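Long-range contacts in sensor protein (Vibrio cholerae O1 biovar El Tor, PDB 3MXQ), which is probably a sensor histidine kinase that passes phosphate from ATP to a protein histidine, present here as its PAS sensor domain: residues L31-C36 with C138-D143; Y119-V124 with Y142-Q147. All coordinates share one frame; numbering follows the deposited sequence.

Overall arrangement
Both contacts belong to the five-stranded antiparallel sheet of the PAS domain, ordered 44-47, 34-39, 134-145, 118-128 and 92-95, and their centres are about 9 Å apart. Strand 134-145 is common to the two: contact 1 pairs it with 34-39, the first strand of the chain, and contact 2 with 118-128, its hairpin partner. Contact 1 thus brings together the two ends of the domain, 102 residues apart at their nearest, while contact 2 spans only 18. Tyr142 and Asp143 lie in both segment pairs, though only Tyr142 touches across both, and the backbone of Cys140 also meets that of Glu123. The same neighbouring subunit reaches both contacts through its Arg21.

Contact 1: L31-C36 with C138-D143; sequences LSFALC and CLCVYD
Ala34 and Cys36 pair with Val141 and Leu139 in the centre of the PAS-fold sheet, where the first strand of the domain runs antiparallel to the last. Four backbone bonds join them in two rings. Ala34 N gives its hydrogen to Val141 O at 3.1 Å and Ala34 O receives that of Val141 N; Cys36 N likewise reaches Leu139 O, and Leu139 N returns to Cys36 O at 2.7 Å. Between these rings lies the non-hydrogen-bonded pair Leu35 and Cys140, whose backbones turn outward, Leu35 to Asn48 and Cys140 to Glu123. Two acceptors of the rings are also approached by carbon: Cys140 CA lies 3.1 Å from Ala34 O, and Leu35 CA comes similarly close to Leu139 O.

On the face bearing Leu35 and Cys140, Phe33 and Tyr142 meet through their rings. With chi1 at 61°, the Phe33 ring swings over its own backbone and lies alongside Tyr142, both side chains pointing the same way. The ring planes are only 19° from parallel but slid so far apart that they hardly overlap, with Tyr142 CD1 3.7 Å from Phe33 CB. The phenol oxygen of Tyr142 is hydrogen-bonded to Arg21 of the second subunit, whose Leu24 packs on Phe33. Cys140 SG reaches the Phe33 ring obliquely, 3.8 Å from CE2, and Leu35 CD1 touches two sulfurs from one side, 3.8 Å from both Cys138 SG and Cys140 SG.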
loop_
_atom_site.group_PDB
_atom_site.type_symbol
_atom_site.label_atom_id
_atom_site.label_comp_id
_atom_site.label_asym_id
_atom_site.label_seq_id
_atom_site.Cartn_x
_atom_site.Cartn_y
_atom_site.Cartn_z
ATOM N N LEU A 31 -4.861 6.668 -3.047
ATOM C CA LEU A 31 -4.424 6.504 -1.656
ATOM C C LEU A 31 -3.359 7.490 -1.195
ATOM O O LEU A 31 -3.082 7.568 -0.011
ATOM C CB LEU A 31 -3.910 5.086 -1.399
ATOM C CG LEU A 31 -4.979 4.006 -1.351
ATOM C CD1 LEU A 31 -4.338 2.682 -1.584
ATOM C CD2 LEU A 31 -5.688 4.036 -0.029
ATOM N N SER A 32 -2.752 8.233 -2.107
ATOM C CA SER A 32 -1.642 9.081 -1.710
ATOM C C SER A 32 -2.142 10.291 -0.930
ATOM O O SER A 32 -3.245 10.765 -1.150
ATOM C CB SER A 32 -0.782 9.481 -2.911
ATOM O OG SER A 32 -1.490 10.323 -3.794
ATOM N N PHE A 33 -1.335 10.754 0.012
ATOM C CA PHE A 33 -1.713 11.855 0.878
ATOM C C PHE A 33 -0.473 12.584 1.313
ATOM O O PHE A 33 0.610 12.041 1.240
ATOM C CB PHE A 33 -2.462 11.349 2.112
ATOM C CG PHE A 33 -1.662 10.411 2.988
ATOM C CD1 PHE A 33 -1.407 9.102 2.589
ATOM C CD2 PHE A 33 -1.203 10.830 4.228
ATOM C CE1 PHE A 33 -0.680 8.225 3.408
ATOM C CE2 PHE A 33 -0.481 9.962 5.055
ATOM C CZ PHE A 33 -0.216 8.653 4.638
ATOM N N ALA A 34 -0.632 13.813 1.771
ATOM C CA ALA A 34 0.483 14.584 2.278
ATOM C C ALA A 34 0.670 14.246 3.743
ATOM O O ALA A 34 -0.299 14.027 4.469
ATOM C CB ALA A 34 0.216 16.043 2.105
ATOM N N LEU A 35 1.926 14.193 4.170
ATOM C CA LEU A 35 2.259 13.817 5.537
ATOM C C LEU A 35 3.393 14.659 6.059
ATOM O O LEU A 35 4.407 14.834 5.384
ATOM C CB LEU A 35 2.637 12.341 5.633
ATOM C CG LEU A 35 3.068 11.950 7.053
ATOM C CD1 LEU A 35 2.350 10.689 7.560
ATOM C CD2 LEU A 35 4.588 11.827 7.167
ATOM N N CYS A 36 3.227 15.141 7.285
ATOM C CA CYS A 36 4.178 16.047 7.899
ATOM C C CYS A 36 4.260 15.801 9.401
ATOM O O CYS A 36 3.234 15.733 10.061
ATOM C CB CYS A 36 3.695 17.461 7.647
ATOM S SG CYS A 36 4.771 18.671 8.339
ATOM N N CYS A 138 1.703 14.371 14.151
ATOM C CA CYS A 138 1.620 13.981 12.768
ATOM C C CYS A 138 0.464 14.692 12.061
ATOM O O CYS A 138 -0.623 14.826 12.615
ATOM C CB CYS A 138 1.392 12.486 12.735
ATOM S SG CYS A 138 1.419 11.759 11.106
ATOM N N LEU A 139 0.697 15.151 10.837
ATOM C CA LEU A 139 -0.342 15.810 10.031
ATOM C C LEU A 139 -0.454 15.123 8.685
ATOM O O LEU A 139 0.552 14.863 8.016
ATOM C CB LEU A 139 -0.032 17.287 9.786
ATOM C CG LEU A 139 0.372 18.179 10.956
ATOM C CD1 LEU A 139 0.623 19.587 10.472
ATOM C CD2 LEU A 139 -0.724 18.187 11.956
ATOM N N CYS A 140 -1.681 14.833 8.291
ATOM C CA CYS A 140 -1.923 14.160 7.048
ATOM C C CYS A 140 -3.028 14.910 6.364
ATOM O O CYS A 140 -4.064 15.188 6.975
ATOM C CB CYS A 140 -2.353 12.724 7.315
ATOM S SG CYS A 140 -1.190 11.775 8.360
ATOM N N VAL A 141 -2.816 15.265 5.104
ATOM C CA VAL A 141 -3.853 15.972 4.358
ATOM C C VAL A 141 -4.335 15.097 3.218
ATOM O O VAL A 141 -3.545 14.680 2.380
ATOM C CB VAL A 141 -3.379 17.368 3.875
ATOM C CG1 VAL A 141 -4.455 18.042 3.024
ATOM C CG2 VAL A 141 -3.018 18.241 5.073
ATOM N N TYR A 142 -5.636 14.810 3.222
ATOM C CA TYR A 142 -6.259 13.914 2.257
ATOM C C TYR A 142 -7.111 14.681 1.293
ATOM O O TYR A 142 -7.774 15.619 1.679
ATOM C CB TYR A 142 -7.163 12.907 2.955
ATOM C CG TYR A 142 -6.467 12.058 3.978
ATOM C CD1 TYR A 142 -5.847 10.864 3.617
ATOM C CD2 TYR A 142 -6.457 12.437 5.321
ATOM C CE1 TYR A 142 -5.222 10.088 4.548
ATOM C CE2 TYR A 142 -5.824 11.659 6.272
ATOM C CZ TYR A 142 -5.209 10.483 5.873
ATOM O OH TYR A 142 -4.585 9.714 6.827
ATOM N N ASP A 143 -7.125 14.229 0.044
ATOM C CA ASP A 143 -7.920 14.843 -1.009
ATOM C C ASP A 143 -9.118 13.994 -1.376
ATOM O O ASP A 143 -8.968 12.819 -1.691
ATOM C CB ASP A 143 -7.051 15.071 -2.235
ATOM C CG ASP A 143 -6.304 16.378 -2.165
ATOM O OD1 ASP A 143 -6.824 17.386 -2.698
ATOM O OD2 ASP A 143 -5.226 16.432 -1.548
#

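Contact 2: Y119-V124 with Y142-Q147; sequences YQNLEV and YDVTIQ
This is an antiparallel strand pairing, partly buried, between the two arms of the hairpin formed by strands 118-128 and 134-145, toward the end where the chain leaves the sheet. Tyr119 with Val144 and Asn121 with Tyr142 are its hydrogen-bonded pairs. Val144 N points to Tyr119 O over 2.7 Å, the C=O...N angle being 179°, whereas Tyr119 N meets Val144 O from above the carbonyl plane. The second ring joins Asn121 N to Tyr142 O and Tyr142 N to Asn121 O. Between them, Gln120 CA closes to 3.2 Å from Tyr142 O.

On the face carrying Tyr119, Asn121, Tyr142 and Val144, the Tyr119 ring, with chi1 at 74°, leans across toward the neighbouring strand and lays one face against Val144. Val144 CB stands over that face, offset toward the rim, in a CH-pi contact 3.9 Å from the ring centroid. One methyl, CG2, also meets Asn121 ND2 at 3.4 Å. The hairpin supplies two neighbouring strands of the antiparallel PAS-fold sheet, and here the third subunit packs on this surface, Tyr11 on Tyr119 and Ala16 on Val144.

Farther along, Glu123 approaches the Tyr142 ring at its edge, with CB in the ring plane and the carboxylate turned steeply from it. Glu123 stretches out away from its backbone N, which brings OE2 to 3.0 Å from Tyr142 OH. Arg21 of the second subunit, the arginine that also reaches Tyr142, forms a salt bridge through NH2 to Glu123 OE2. On the other face Gln120 and Asp143 run side by side, their amide and carboxylate planes 89° apart; Gln120 OE1 bonds to His101 and Asp143 OD2 pairs with Arg54.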
loop_
_atom_site.group_PDB
_atom_site.type_symbol
_atom_site.label_atom_id
_atom_site.label_comp_id
_atom_site.label_asym_id
_atom_site.label_seq_id
_atom_site.Cartn_x
_atom_site.Cartn_y
_atom_site.Cartn_z
ATOM N N TYR A 119 -12.547 18.495 -2.302
ATOM C CA TYR A 119 -12.246 19.091 -0.997
ATOM C C TYR A 119 -11.183 18.268 -0.241
ATOM O O TYR A 119 -10.919 17.119 -0.576
ATOM C CB TYR A 119 -13.525 19.268 -0.159
ATOM C CG TYR A 119 -14.082 17.989 0.421
ATOM C CD1 TYR A 119 -13.883 17.666 1.764
ATOM C CD2 TYR A 119 -14.811 17.099 -0.368
ATOM C CE1 TYR A 119 -14.393 16.472 2.310
ATOM C CE2 TYR A 119 -15.327 15.904 0.166
ATOM C CZ TYR A 119 -15.114 15.595 1.504
ATOM O OH TYR A 119 -15.622 14.426 2.032
ATOM N N GLN A 120 -10.588 18.874 0.780
ATOM C CA GLN A 120 -9.532 18.257 1.566
ATOM C C GLN A 120 -9.973 17.894 2.972
ATOM O O GLN A 120 -10.766 18.598 3.588
ATOM C CB GLN A 120 -8.320 19.179 1.656
ATOM C CG GLN A 120 -7.611 19.380 0.336
ATOM C CD GLN A 120 -6.353 20.227 0.457
ATOM O OE1 GLN A 120 -6.140 20.936 1.454
ATOM N NE2 GLN A 120 -5.509 20.162 -0.566
ATOM N N ASN A 121 -9.443 16.773 3.462
ATOM C CA ASN A 121 -9.572 16.379 4.854
ATOM C C ASN A 121 -8.226 16.494 5.562
ATOM O O ASN A 121 -7.163 16.346 4.940
ATOM C CB ASN A 121 -10.109 14.952 4.971
ATOM C CG ASN A 121 -11.604 14.861 4.737
ATOM O OD1 ASN A 121 -12.366 15.721 5.163
ATOM N ND2 ASN A 121 -12.035 13.790 4.083
ATOM N N LEU A 122 -8.291 16.770 6.864
ATOM C CA LEU A 122 -7.109 16.949 7.704
ATOM C C LEU A 122 -7.184 16.065 8.929
ATOM O O LEU A 122 -8.211 16.016 9.621
ATOM C CB LEU A 122 -6.974 18.411 8.133
ATOM C CG LEU A 122 -5.962 18.723 9.229
ATOM C CD1 LEU A 122 -4.556 18.506 8.766
ATOM C CD2 LEU A 122 -6.129 20.158 9.664
ATOM N N GLU A 123 -6.081 15.379 9.198
ATOM C CA GLU A 123 -5.967 14.493 10.354
ATOM C C GLU A 123 -4.769 14.934 11.165
ATOM O O GLU A 123 -3.673 15.062 10.641
ATOM C CB GLU A 123 -5.814 13.040 9.900
ATOM C CG GLU A 123 -5.902 12.027 11.022
ATOM C CD GLU A 123 -6.277 10.595 10.552
ATOM O OE1 GLU A 123 -7.231 10.016 11.167
ATOM O OE2 GLU A 123 -5.630 10.054 9.598
ATOM N N VAL A 124 -5.001 15.211 12.439
ATOM C CA VAL A 124 -3.935 15.555 13.378
ATOM C C VAL A 124 -3.795 14.447 14.426
ATOM O O VAL A 124 -4.758 14.119 15.126
ATOM C CB VAL A 124 -4.220 16.902 14.062
ATOM C CG1 VAL A 124 -3.045 17.307 14.922
ATOM C CG2 VAL A 124 -4.479 17.980 13.013
ATOM N N TYR A 142 -5.636 14.810 3.222
ATOM C CA TYR A 142 -6.259 13.914 2.257
ATOM C C TYR A 142 -7.111 14.681 1.293
ATOM O O TYR A 142 -7.774 15.619 1.679
ATOM C CB TYR A 142 -7.163 12.907 2.955
ATOM C CG TYR A 142 -6.467 12.058 3.978
ATOM C CD1 TYR A 142 -5.847 10.864 3.617
ATOM C CD2 TYR A 142 -6.457 12.437 5.321
ATOM C CE1 TYR A 142 -5.222 10.088 4.548
ATOM C CE2 TYR A 142 -5.824 11.659 6.272
ATOM C CZ TYR A 142 -5.209 10.483 5.873
ATOM O OH TYR A 142 -4.585 9.714 6.827
ATOM N N ASP A 143 -7.125 14.229 0.044
ATOM C CA ASP A 143 -7.920 14.843 -1.009
ATOM C C ASP A 143 -9.118 13.994 -1.376
ATOM O O ASP A 143 -8.968 12.819 -1.691
ATOM C CB ASP A 143 -7.051 15.071 -2.235
ATOM C CG ASP A 143 -6.304 16.378 -2.165
ATOM O OD1 ASP A 143 -6.824 17.386 -2.698
ATOM O OD2 ASP A 143 -5.226 16.432 -1.548
ATOM N N VAL A 144 -10.307 14.584 -1.319
ATOM C CA VAL A 144 -11.535 13.911 -1.763
ATOM C C VAL A 144 -12.147 14.619 -2.988
ATOM O O VAL A 144 -11.898 15.797 -3.223
ATOM C CB VAL A 144 -12.589 13.795 -0.621
ATOM C CG1 VAL A 144 -13.625 12.737 -0.943
ATOM C CG2 VAL A 144 -11.934 13.454 0.687
ATOM N N THR A 145 -12.938 13.877 -3.760
ATOM C CA THR A 145 -13.562 14.370 -4.986
ATOM C C THR A 145 -15.008 13.873 -5.063
ATOM O O THR A 145 -15.249 12.664 -5.093
ATOM C CB THR A 145 -12.765 13.888 -6.223
ATOM O OG1 THR A 145 -11.378 14.204 -6.041
ATOM C CG2 THR A 145 -13.279 14.537 -7.509
ATOM N N ILE A 146 -15.960 14.807 -5.088
ATOM C CA ILE A 146 -17.390 14.469 -5.087
ATOM C C ILE A 146 -17.984 14.369 -6.496
ATOM O O ILE A 146 -17.249 14.353 -7.488
ATOM C CB ILE A 146 -18.174 15.464 -4.229
ATOM N N GLN A 147 -19.316 14.301 -6.566
ATOM C CA GLN A 147 -20.085 14.125 -7.816
ATOM C C GLN A 147 -19.744 12.831 -8.551
ATOM O O GLN A 147 -20.608 11.973 -8.745
ATOM C CB GLN A 147 -19.949 15.343 -8.749
#